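Local coordinates for protein dextranase (Pseudarthrobacter oxydans, PDB 6NZS) that catalyses the endohydrolysis of alpha-1,6-glucosidic linkages in dextran as a member of glycoside hydrolase family 49, at residues A[209-214]-A[227-232]; A[202-207]-A[253-258]; A[223-228]-A[249-254]. All coordinates share one frame; numbering follows the deposited sequence.

Contact 1. Residues A[209-214]-A[227-232]; sequences GSIHYP and EEIIYF
Ile-211 pairs with Ile-229 and His-212 with Ile-230 in parallel register. Two straight backbone bonds hold the pairing: His-212 N gives to Ile-229 O at 2.8 Å and Tyr-231 N gives to His-212 O at 2.9 Å. Near Ser-210 the ladder gives way to side-chain bonds. Ser-210 OG sits between its own backbone N and carbonyl carbon (chi1 57°), a setting from which it accepts Glu-228 N at 2.9 Å, while Ser-210 O draws weak bonds from the amides of Glu-228 and Ile-229. In return Glu-228 OE1 takes Ser-210 N at 3.1 Å on its anti side, the donor tilted out of the carboxylate plane.

Water joins the polar rim: Glu-227 OE2 accepts from two waters, one of which also gives to Ile-211 O, while the other lies in the His-212 ring plane at ND1.

The apolar contacts fall on both faces of the pair. Beside Ile-229, Ile-211 CG2 meets Tyr-231 CB at 3.5 Å, and Tyr-213 puts CE2 over one face of the Tyr-231 ring, the ring planes 52° apart; Tyr-213 OH bonds to Glu-206. On the face of His-212 and Ile-230, Pro-214 CG rests over the Phe-232 ring in a CH-pi contact, 4.0 Å from its centroid. Strand 229-232 pairs in parallel with 253-256 in turn, the rung-on-rung stacking of a parallel beta-helix such as family 49 enzymes carry.

Contact 2. Residues A[202-207]-A[253-258]; sequences LVPTEE and WVYLAP
Pro-204 is wedged between the aromatic side chains of Trp-253 and Tyr-255, where the loop leaving helix 196-202 lies against strand 253-256 of the parallel beta-helix. The tight part is made largely of CH-pi contacts. Pro-204 CB stands almost straight above the six-membered ring of Trp-253, 3.7 Å from its centroid and 8° off the normal. On the neighbouring aromatic, Pro-204 CD lies over one face of the Tyr-255 ring, 3.8 Å from the centroid, and Pro-204 CG touches Tyr-255 CB. The same CD atom is also 3.5 Å from Trp-253 CZ2, and one pyrrolidine ring thus packs against both aromatics. Both have CG anti to the backbone N (chi1 -164° in Trp-253, 178° in Tyr-255) and, two residues apart on the strand, extend toward the loop. The backbone of Leu-202 comes up just as closely at the edge of the indole, its C atom in the ring plane.

Beyond this wedge the fit is looser. Val-203 crosses the phenol end of Tyr-255 obliquely, with CG1 3.8 Å from Tyr-255 OH. No hydrogen bond joins the two segments; instead, Thr-279 OG1 bonds both Trp-253 NE1 and Leu-202 O, linking them through a third residue. Past Pro-204 the loop turns outward, and Thr-205, Glu-206 and Glu-207 are exposed and leave strand 253-256 untouched. An ST turn shapes this solvent side, with Glu-207 N giving to Thr-205 OG1 at 3.1 Å.

Contact 3. Residues A[223-228]-A[249-254]; sequences NAVTEE and PNVKWV
Asn-250 reaches across to the loop before strand 229-232 and gives its side-chain amide to two backbone carbonyls. Asn-250 ND2 donates to Glu-227 O at 2.8 Å, nearly straight and in the plane of its own amide. Its second bond, to Val-225 O at 2.9 Å, approaches from above the carbonyl plane. With CG between the backbone N and carbonyl carbon (chi1 36°), the amide is directed back at loop 225-227, and the two bonds fix its rotation. Replaced by alanine, this residue would lose its amide, and the carbonyls of Val-225 and Glu-227 would probably be left without that donor, the loop freer to shift.

Among the backbone bonds, Glu-228 O takes Lys-252 N at 2.8 Å in the carbonyl plane, with a weaker, longer bond from Trp-253 N. A CA-H...O contact from Glu-228 CA to Asn-250 O runs the other way across the pair.

The charged link is weak: Lys-252 NZ lies 3.5 Å from Glu-228 OE2 at the end of an extended chain, and also bonds to Ser-208 O. Apolar contact is limited to the valines, Val-225 CG2 meeting Val-251 CG2 at 3.7 Å, with Ile-230 touching both side chains. Equivalent loops of successive coils are thus tied together just ahead of strands 229-232 and 253-256, an asparagine amide of one coil gripping two loop carbonyls of the coil before it in a parallel beta-helix.

In the fold
From the N terminus, the chain passes through its beta-rich N-terminal part and helix 196-202 before the loop 202-207 is reached. Contact 2 closes the longest loop, returning at 253-258. Nested within it, contact 1 closes a short loop between 209-214 and 227-232. Contact 3 starts on 223-228, where contact 1 ends, and finishes on 249-254, overlapping the second segment of contact 2; it follows contact 1 in series, the two sharing Glu-227 and Glu-228. Strands 211-212, 229-232 and 253-256 follow one another as rungs: contact 1 joins the first two, contact 3 ties the loops entering the second and third, and contact 2 lays the loop after helix 196-202 against the third.

Contact 1. Residues A[209-214]-A[227-232]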
loop_
_atom_site.group_PDB
_atom_site.type_symbol
_atom_site.label_atom_id
_atom_site.label_comp_id
_atom_site.label_asym_id
_atom_site.label_seq_id
_atom_site.Cartn_x
_atom_site.Cartn_y
_atom_site.Cartn_z
ATOM N N GLY A 209 -6.755 -27.585 14.513
ATOM C CA GLY A 209 -5.509 -28.311 14.370
ATOM C C GLY A 209 -4.676 -28.115 15.620
ATOM O O GLY A 209 -5.072 -27.435 16.558
ATOM N N SER A 210 -3.501 -28.734 15.615
ATOM C CA SER A 210 -2.576 -28.523 16.718
ATOM C C SER A 210 -2.030 -27.101 16.653
ATOM O O SER A 210 -1.784 -26.566 15.568
ATOM C CB SER A 210 -1.433 -29.537 16.669
ATOM O OG SER A 210 -0.739 -29.482 15.441
ATOM N N ILE A 211 -1.843 -26.487 17.821
ATOM C CA ILE A 211 -1.466 -25.079 17.915
ATOM C C ILE A 211 -0.217 -24.921 18.775
ATOM O O ILE A 211 -0.151 -25.441 19.895
ATOM C CB ILE A 211 -2.601 -24.217 18.500
ATOM C CG1 ILE A 211 -3.860 -24.317 17.643
ATOM C CG2 ILE A 211 -2.150 -22.766 18.604
ATOM C CD1 ILE A 211 -5.052 -23.600 18.238
ATOM N N HIS A 212 0.757 -24.177 18.259
ATOM C CA HIS A 212 1.883 -23.682 19.035
ATOM C C HIS A 212 1.623 -22.219 19.382
ATOM O O HIS A 212 1.332 -21.411 18.492
ATOM C CB HIS A 212 3.171 -23.794 18.219
ATOM C CG HIS A 212 4.349 -23.129 18.862
ATOM N ND1 HIS A 212 4.952 -23.622 19.999
ATOM C CD2 HIS A 212 5.027 -22.003 18.534
ATOM C CE1 HIS A 212 5.950 -22.829 20.346
ATOM N NE2 HIS A 212 6.021 -21.842 19.470
ATOM N N TYR A 213 1.726 -21.882 20.669
ATOM C CA TYR A 213 1.547 -20.511 21.148
ATOM C C TYR A 213 2.898 -19.971 21.586
ATOM O O TYR A 213 3.370 -20.308 22.683
ATOM C CB TYR A 213 0.587 -20.482 22.338
ATOM C CG TYR A 213 -0.806 -21.002 22.097
ATOM C CD1 TYR A 213 -1.118 -22.335 22.338
ATOM C CD2 TYR A 213 -1.819 -20.154 21.670
ATOM C CE1 TYR A 213 -2.397 -22.811 22.141
ATOM C CE2 TYR A 213 -3.094 -20.619 21.467
ATOM C CZ TYR A 213 -3.378 -21.947 21.708
ATOM O OH TYR A 213 -4.652 -22.416 21.508
ATOM N N PRO A 214 3.554 -19.124 20.801
ATOM C CA PRO A 214 4.831 -18.558 21.254
ATOM C C PRO A 214 4.648 -17.719 22.510
ATOM O O PRO A 214 3.626 -17.057 22.698
ATOM C CB PRO A 214 5.278 -17.699 20.067
ATOM C CG PRO A 214 4.591 -18.295 18.889
ATOM C CD PRO A 214 3.258 -18.774 19.402
ATOM N N GLU A 227 3.658 -28.235 15.258
ATOM C CA GLU A 227 2.216 -28.069 15.210
ATOM C C GLU A 227 1.783 -27.508 13.853
ATOM O O GLU A 227 2.598 -27.112 13.018
ATOM C CB GLU A 227 1.750 -27.167 16.350
ATOM C CG GLU A 227 1.879 -27.788 17.741
ATOM C CD GLU A 227 3.252 -27.596 18.372
ATOM O OE1 GLU A 227 4.148 -27.010 17.730
ATOM O OE2 GLU A 227 3.431 -28.040 19.524
ATOM N N GLU A 228 0.465 -27.478 13.642
ATOM C CA GLU A 228 -0.101 -27.028 12.377
ATOM C C GLU A 228 -0.355 -25.529 12.337
ATOM O O GLU A 228 -0.439 -24.957 11.244
ATOM C CB GLU A 228 -1.442 -27.728 12.138
ATOM C CG GLU A 228 -1.344 -29.225 11.889
ATOM C CD GLU A 228 -2.722 -29.848 11.807
ATOM O OE1 GLU A 228 -3.319 -30.105 12.870
ATOM O OE2 GLU A 228 -3.221 -30.052 10.681
ATOM N N ILE A 229 -0.500 -24.895 13.495
ATOM C CA ILE A 229 -0.923 -23.503 13.598
ATOM C C ILE A 229 -0.003 -22.804 14.585
ATOM O O ILE A 229 0.265 -23.330 15.671
ATOM C CB ILE A 229 -2.378 -23.419 14.098
ATOM C CG1 ILE A 229 -3.324 -24.149 13.141
ATOM C CG2 ILE A 229 -2.806 -21.961 14.325
ATOM C CD1 ILE A 229 -4.657 -24.488 13.760
ATOM N N ILE A 230 0.471 -21.615 14.221
ATOM C CA ILE A 230 1.220 -20.760 15.131
ATOM C C ILE A 230 0.315 -19.590 15.478
ATOM O O ILE A 230 -0.101 -18.835 14.588
ATOM C CB ILE A 230 2.549 -20.292 14.523
ATOM C CG1 ILE A 230 3.405 -21.498 14.121
ATOM C CG2 ILE A 230 3.294 -19.417 15.523
ATOM C CD1 ILE A 230 4.630 -21.142 13.305
ATOM N N TYR A 231 -0.007 -19.455 16.764
ATOM C CA TYR A 231 -1.019 -18.522 17.253
ATOM C C TYR A 231 -0.322 -17.540 18.180
ATOM O O TYR A 231 0.139 -17.924 19.259
ATOM C CB TYR A 231 -2.079 -19.317 18.012
ATOM C CG TYR A 231 -3.311 -18.561 18.478
ATOM C CD1 TYR A 231 -3.219 -17.491 19.361
ATOM C CD2 TYR A 231 -4.578 -18.960 18.062
ATOM C CE1 TYR A 231 -4.351 -16.827 19.797
ATOM C CE2 TYR A 231 -5.710 -18.299 18.489
ATOM C CZ TYR A 231 -5.588 -17.234 19.356
ATOM O OH TYR A 231 -6.722 -16.573 19.791
ATOM N N PHE A 232 -0.245 -16.274 17.766
ATOM C CA PHE A 232 0.366 -15.227 18.581
ATOM C C PHE A 232 -0.731 -14.542 19.384
ATOM O O PHE A 232 -1.556 -13.807 18.829
ATOM C CB PHE A 232 1.105 -14.211 17.714
ATOM C CG PHE A 232 2.376 -14.732 17.112
ATOM C CD1 PHE A 232 2.363 -15.370 15.879
ATOM C CD2 PHE A 232 3.591 -14.556 17.762
ATOM C CE1 PHE A 232 3.535 -15.843 15.316
ATOM C CE2 PHE A 232 4.774 -15.023 17.195
ATOM C CZ PHE A 232 4.741 -15.667 15.974
HETATM O O HOH W 1 1.944 -26.312 21.718
HETATM O O HOH W 2 4.372 -26.032 21.255
HETATM O O HOH W 3 0.950 -16.898 21.713
#

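Contact 2. Residues A[202-207]-A[253-258]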
loop_
_atom_site.group_PDB
_atom_site.type_symbol
_atom_site.label_atom_id
_atom_site.label_comp_id
_atom_site.label_asym_id
_atom_site.label_seq_id
_atom_site.Cartn_x
_atom_site.Cartn_y
_atom_site.Cartn_z
ATOM N N LEU A 202 -11.424 -17.475 10.032
ATOM C CA LEU A 202 -10.325 -16.525 10.184
ATOM C C LEU A 202 -9.663 -16.542 11.553
ATOM O O LEU A 202 -8.599 -15.926 11.712
ATOM C CB LEU A 202 -10.821 -15.101 9.884
ATOM C CG LEU A 202 -11.330 -14.926 8.454
ATOM C CD1 LEU A 202 -12.074 -13.598 8.323
ATOM C CD2 LEU A 202 -10.189 -14.990 7.464
ATOM N N VAL A 203 -10.246 -17.213 12.542
ATOM C CA VAL A 203 -9.675 -17.273 13.884
ATOM C C VAL A 203 -9.571 -18.735 14.295
ATOM O O VAL A 203 -10.602 -19.396 14.482
ATOM C CB VAL A 203 -10.529 -16.495 14.898
ATOM C CG1 VAL A 203 -9.896 -16.578 16.289
ATOM C CG2 VAL A 203 -10.689 -15.035 14.467
ATOM N N PRO A 204 -8.369 -19.271 14.482
ATOM C CA PRO A 204 -8.250 -20.698 14.795
ATOM C C PRO A 204 -8.695 -21.001 16.214
ATOM O O PRO A 204 -8.617 -20.164 17.118
ATOM C CB PRO A 204 -6.755 -20.985 14.605
ATOM C CG PRO A 204 -6.069 -19.681 14.734
ATOM C CD PRO A 204 -7.062 -18.589 14.428
ATOM N N THR A 205 -9.215 -22.211 16.387
ATOM C CA THR A 205 -9.453 -22.790 17.700
ATOM C C THR A 205 -8.703 -24.110 17.777
ATOM O O THR A 205 -8.121 -24.577 16.796
ATOM C CB THR A 205 -10.946 -23.033 17.956
ATOM O OG1 THR A 205 -11.371 -24.178 17.210
ATOM C CG2 THR A 205 -11.778 -21.828 17.551
ATOM N N GLU A 206 -8.735 -24.720 18.964
ATOM C CA GLU A 206 -8.108 -26.023 19.145
ATOM C C GLU A 206 -8.714 -27.088 18.240
ATOM O O GLU A 206 -8.092 -28.135 18.034
ATOM C CB GLU A 206 -8.210 -26.460 20.607
ATOM C CG GLU A 206 -7.439 -25.577 21.583
ATOM C CD GLU A 206 -5.943 -25.850 21.572
ATOM O OE1 GLU A 206 -5.173 -24.992 22.061
ATOM O OE2 GLU A 206 -5.536 -26.921 21.071
ATOM N N GLU A 207 -9.912 -26.852 17.705
ATOM C CA GLU A 207 -10.500 -27.766 16.736
ATOM C C GLU A 207 -9.936 -27.589 15.334
ATOM O O GLU A 207 -10.152 -28.457 14.483
ATOM C CB GLU A 207 -12.022 -27.609 16.720
ATOM C CG GLU A 207 -12.672 -27.940 18.055
ATOM C CD GLU A 207 -14.135 -28.289 17.915
ATOM O OE1 GLU A 207 -14.788 -27.751 16.994
ATOM O OE2 GLU A 207 -14.629 -29.103 18.725
ATOM N N TRP A 253 -1.092 -22.308 9.054
ATOM C CA TRP A 253 -1.809 -21.125 9.514
ATOM C C TRP A 253 -0.930 -20.369 10.497
ATOM O O TRP A 253 -0.440 -20.955 11.467
ATOM C CB TRP A 253 -3.096 -21.577 10.211
ATOM C CG TRP A 253 -4.169 -20.538 10.427
ATOM C CD1 TRP A 253 -4.031 -19.172 10.445
ATOM C CD2 TRP A 253 -5.550 -20.805 10.670
ATOM N NE1 TRP A 253 -5.255 -18.581 10.676
ATOM C CE2 TRP A 253 -6.202 -19.565 10.815
ATOM C CE3 TRP A 253 -6.303 -21.981 10.763
ATOM C CZ2 TRP A 253 -7.574 -19.469 11.055
ATOM C CZ3 TRP A 253 -7.659 -21.885 11.008
ATOM C CH2 TRP A 253 -8.284 -20.640 11.148
ATOM N N VAL A 254 -0.735 -19.072 10.248
ATOM C CA VAL A 254 -0.149 -18.153 11.218
ATOM C C VAL A 254 -1.228 -17.145 11.590
ATOM O O VAL A 254 -1.836 -16.528 10.704
ATOM C CB VAL A 254 1.098 -17.452 10.651
ATOM C CG1 VAL A 254 1.525 -16.312 11.572
ATOM C CG2 VAL A 254 2.226 -18.465 10.471
ATOM N N TYR A 255 -1.495 -17.007 12.885
ATOM C CA TYR A 255 -2.549 -16.135 13.383
ATOM C C TYR A 255 -1.938 -15.085 14.296
ATOM O O TYR A 255 -1.224 -15.420 15.247
ATOM C CB TYR A 255 -3.618 -16.937 14.147
ATOM C CG TYR A 255 -4.697 -16.047 14.709
ATOM C CD1 TYR A 255 -5.606 -15.415 13.871
ATOM C CD2 TYR A 255 -4.788 -15.809 16.069
ATOM C CE1 TYR A 255 -6.583 -14.573 14.371
ATOM C CE2 TYR A 255 -5.773 -14.971 16.587
ATOM C CZ TYR A 255 -6.660 -14.349 15.731
ATOM O OH TYR A 255 -7.630 -13.506 16.236
ATOM N N LEU A 256 -2.220 -13.818 14.008
ATOM C CA LEU A 256 -1.777 -12.690 14.829
ATOM C C LEU A 256 -3.022 -12.101 15.478
ATOM O O LEU A 256 -3.825 -11.448 14.808
ATOM C CB LEU A 256 -1.074 -11.626 13.983
ATOM C CG LEU A 256 0.051 -12.066 13.044
ATOM C CD1 LEU A 256 0.690 -10.843 12.399
ATOM C CD2 LEU A 256 1.098 -12.871 13.776
ATOM N N ALA A 257 -3.188 -12.330 16.773
ATOM C CA ALA A 257 -4.371 -11.846 17.455
ATOM C C ALA A 257 -4.397 -10.323 17.439
ATOM O O ALA A 257 -3.351 -9.672 17.337
ATOM C CB ALA A 257 -4.365 -12.323 18.906
ATOM N N PRO A 258 -5.583 -9.724 17.549
ATOM C CA PRO A 258 -5.634 -8.280 17.800
ATOM C C PRO A 258 -4.872 -7.991 19.081
ATOM O O PRO A 258 -5.102 -8.626 20.112
ATOM C CB PRO A 258 -7.133 -7.992 17.956
ATOM C CG PRO A 258 -7.749 -9.311 18.275
ATOM C CD PRO A 258 -6.915 -10.354 17.607
#

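Contact 3. Residues A[223-228]-A[249-254]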
loop_
_atom_site.group_PDB
_atom_site.type_symbol
_atom_site.label_atom_id
_atom_site.label_comp_id
_atom_site.label_asym_id
_atom_site.label_seq_id
_atom_site.Cartn_x
_atom_site.Cartn_y
_atom_site.Cartn_z
ATOM N N ASN A 223 11.262 -22.343 13.166
ATOM C CA ASN A 223 11.562 -23.261 12.073
ATOM C C ASN A 223 11.345 -24.716 12.466
ATOM O O ASN A 223 11.128 -25.554 11.585
ATOM C CB ASN A 223 13.009 -23.095 11.591
ATOM C CG ASN A 223 13.278 -21.738 10.955
ATOM O OD1 ASN A 223 12.469 -20.812 11.044
ATOM N ND2 ASN A 223 14.431 -21.617 10.312
ATOM N N ALA A 224 11.393 -25.032 13.760
ATOM C CA ALA A 224 11.304 -26.408 14.229
ATOM C C ALA A 224 10.003 -26.711 14.962
ATOM O O ALA A 224 9.924 -27.725 15.665
ATOM C CB ALA A 224 12.509 -26.769 15.099
ATOM N N VAL A 225 8.983 -25.858 14.832
ATOM C CA VAL A 225 7.687 -26.188 15.416
ATOM C C VAL A 225 7.078 -27.371 14.674
ATOM O O VAL A 225 7.219 -27.510 13.450
ATOM C CB VAL A 225 6.738 -24.975 15.437
ATOM C CG1 VAL A 225 7.329 -23.835 16.256
ATOM C CG2 VAL A 225 6.398 -24.523 14.032
ATOM N N THR A 226 6.399 -28.241 15.417
ATOM C CA THR A 226 5.763 -29.414 14.833
ATOM C C THR A 226 4.253 -29.294 14.718
ATOM O O THR A 226 3.624 -30.173 14.121
ATOM C CB THR A 226 6.109 -30.669 15.645
ATOM O OG1 THR A 226 5.802 -30.433 17.022
ATOM C CG2 THR A 226 7.588 -31.010 15.501
ATOM N N GLU A 227 3.658 -28.235 15.258
ATOM C CA GLU A 227 2.216 -28.069 15.210
ATOM C C GLU A 227 1.783 -27.508 13.853
ATOM O O GLU A 227 2.598 -27.112 13.018
ATOM C CB GLU A 227 1.750 -27.167 16.350
ATOM C CG GLU A 227 1.879 -27.788 17.741
ATOM C CD GLU A 227 3.252 -27.596 18.372
ATOM O OE1 GLU A 227 4.148 -27.010 17.730
ATOM O OE2 GLU A 227 3.431 -28.040 19.524
ATOM N N GLU A 228 0.465 -27.478 13.642
ATOM C CA GLU A 228 -0.101 -27.028 12.377
ATOM C C GLU A 228 -0.355 -25.529 12.337
ATOM O O GLU A 228 -0.439 -24.957 11.244
ATOM C CB GLU A 228 -1.442 -27.728 12.138
ATOM C CG GLU A 228 -1.344 -29.225 11.889
ATOM C CD GLU A 228 -2.722 -29.848 11.807
ATOM O OE1 GLU A 228 -3.319 -30.105 12.870
ATOM O OE2 GLU A 228 -3.221 -30.052 10.681
ATOM N N PRO A 249 6.876 -27.897 6.975
ATOM C CA PRO A 249 5.746 -28.242 6.098
ATOM C C PRO A 249 4.435 -28.455 6.831
ATOM O O PRO A 249 3.373 -28.370 6.204
ATOM C CB PRO A 249 6.215 -29.524 5.394
ATOM C CG PRO A 249 7.312 -30.051 6.247
ATOM C CD PRO A 249 7.970 -28.881 6.885
ATOM N N ASN A 250 4.475 -28.714 8.136
ATOM C CA ASN A 250 3.267 -28.933 8.916
ATOM C C ASN A 250 2.462 -27.654 9.149
ATOM O O ASN A 250 1.260 -27.740 9.415
ATOM C CB ASN A 250 3.670 -29.558 10.256
ATOM C CG ASN A 250 5.008 -29.010 10.784
ATOM O OD1 ASN A 250 6.090 -29.439 10.342
ATOM N ND2 ASN A 250 4.938 -28.069 11.744
ATOM N N VAL A 251 3.085 -26.481 9.050
ATOM C CA VAL A 251 2.419 -25.234 9.419
ATOM C C VAL A 251 1.540 -24.757 8.267
ATOM O O VAL A 251 2.024 -24.498 7.161
ATOM C CB VAL A 251 3.434 -24.160 9.816
ATOM C CG1 VAL A 251 2.706 -22.858 10.130
ATOM C CG2 VAL A 251 4.243 -24.623 11.017
ATOM N N LYS A 252 0.241 -24.631 8.529
ATOM C CA LYS A 252 -0.708 -24.182 7.523
ATOM C C LYS A 252 -1.335 -22.838 7.859
ATOM O O LYS A 252 -2.046 -22.279 7.019
ATOM C CB LYS A 252 -1.826 -25.226 7.338
ATOM C CG LYS A 252 -2.695 -25.420 8.581
ATOM C CD LYS A 252 -3.681 -26.581 8.452
ATOM C CE LYS A 252 -4.645 -26.593 9.638
ATOM N NZ LYS A 252 -5.589 -27.749 9.608
ATOM N N TRP A 253 -1.092 -22.308 9.054
ATOM C CA TRP A 253 -1.809 -21.125 9.514
ATOM C C TRP A 253 -0.930 -20.369 10.497
ATOM O O TRP A 253 -0.440 -20.955 11.467
ATOM C CB TRP A 253 -3.096 -21.577 10.211
ATOM C CG TRP A 253 -4.169 -20.538 10.427
ATOM C CD1 TRP A 253 -4.031 -19.172 10.445
ATOM C CD2 TRP A 253 -5.550 -20.805 10.670
ATOM N NE1 TRP A 253 -5.255 -18.581 10.676
ATOM C CE2 TRP A 253 -6.202 -19.565 10.815
ATOM C CE3 TRP A 253 -6.303 -21.981 10.763
ATOM C CZ2 TRP A 253 -7.574 -19.469 11.055
ATOM C CZ3 TRP A 253 -7.659 -21.885 11.008
ATOM C CH2 TRP A 253 -8.284 -20.640 11.148
ATOM N N VAL A 254 -0.735 -19.072 10.248
ATOM C CA VAL A 254 -0.149 -18.153 11.218
ATOM C C VAL A 254 -1.228 -17.145 11.590
ATOM O O VAL A 254 -1.836 -16.528 10.704
ATOM C CB VAL A 254 1.098 -17.452 10.651
ATOM C CG1 VAL A 254 1.525 -16.312 11.572
ATOM C CG2 VAL A 254 2.226 -18.465 10.471
#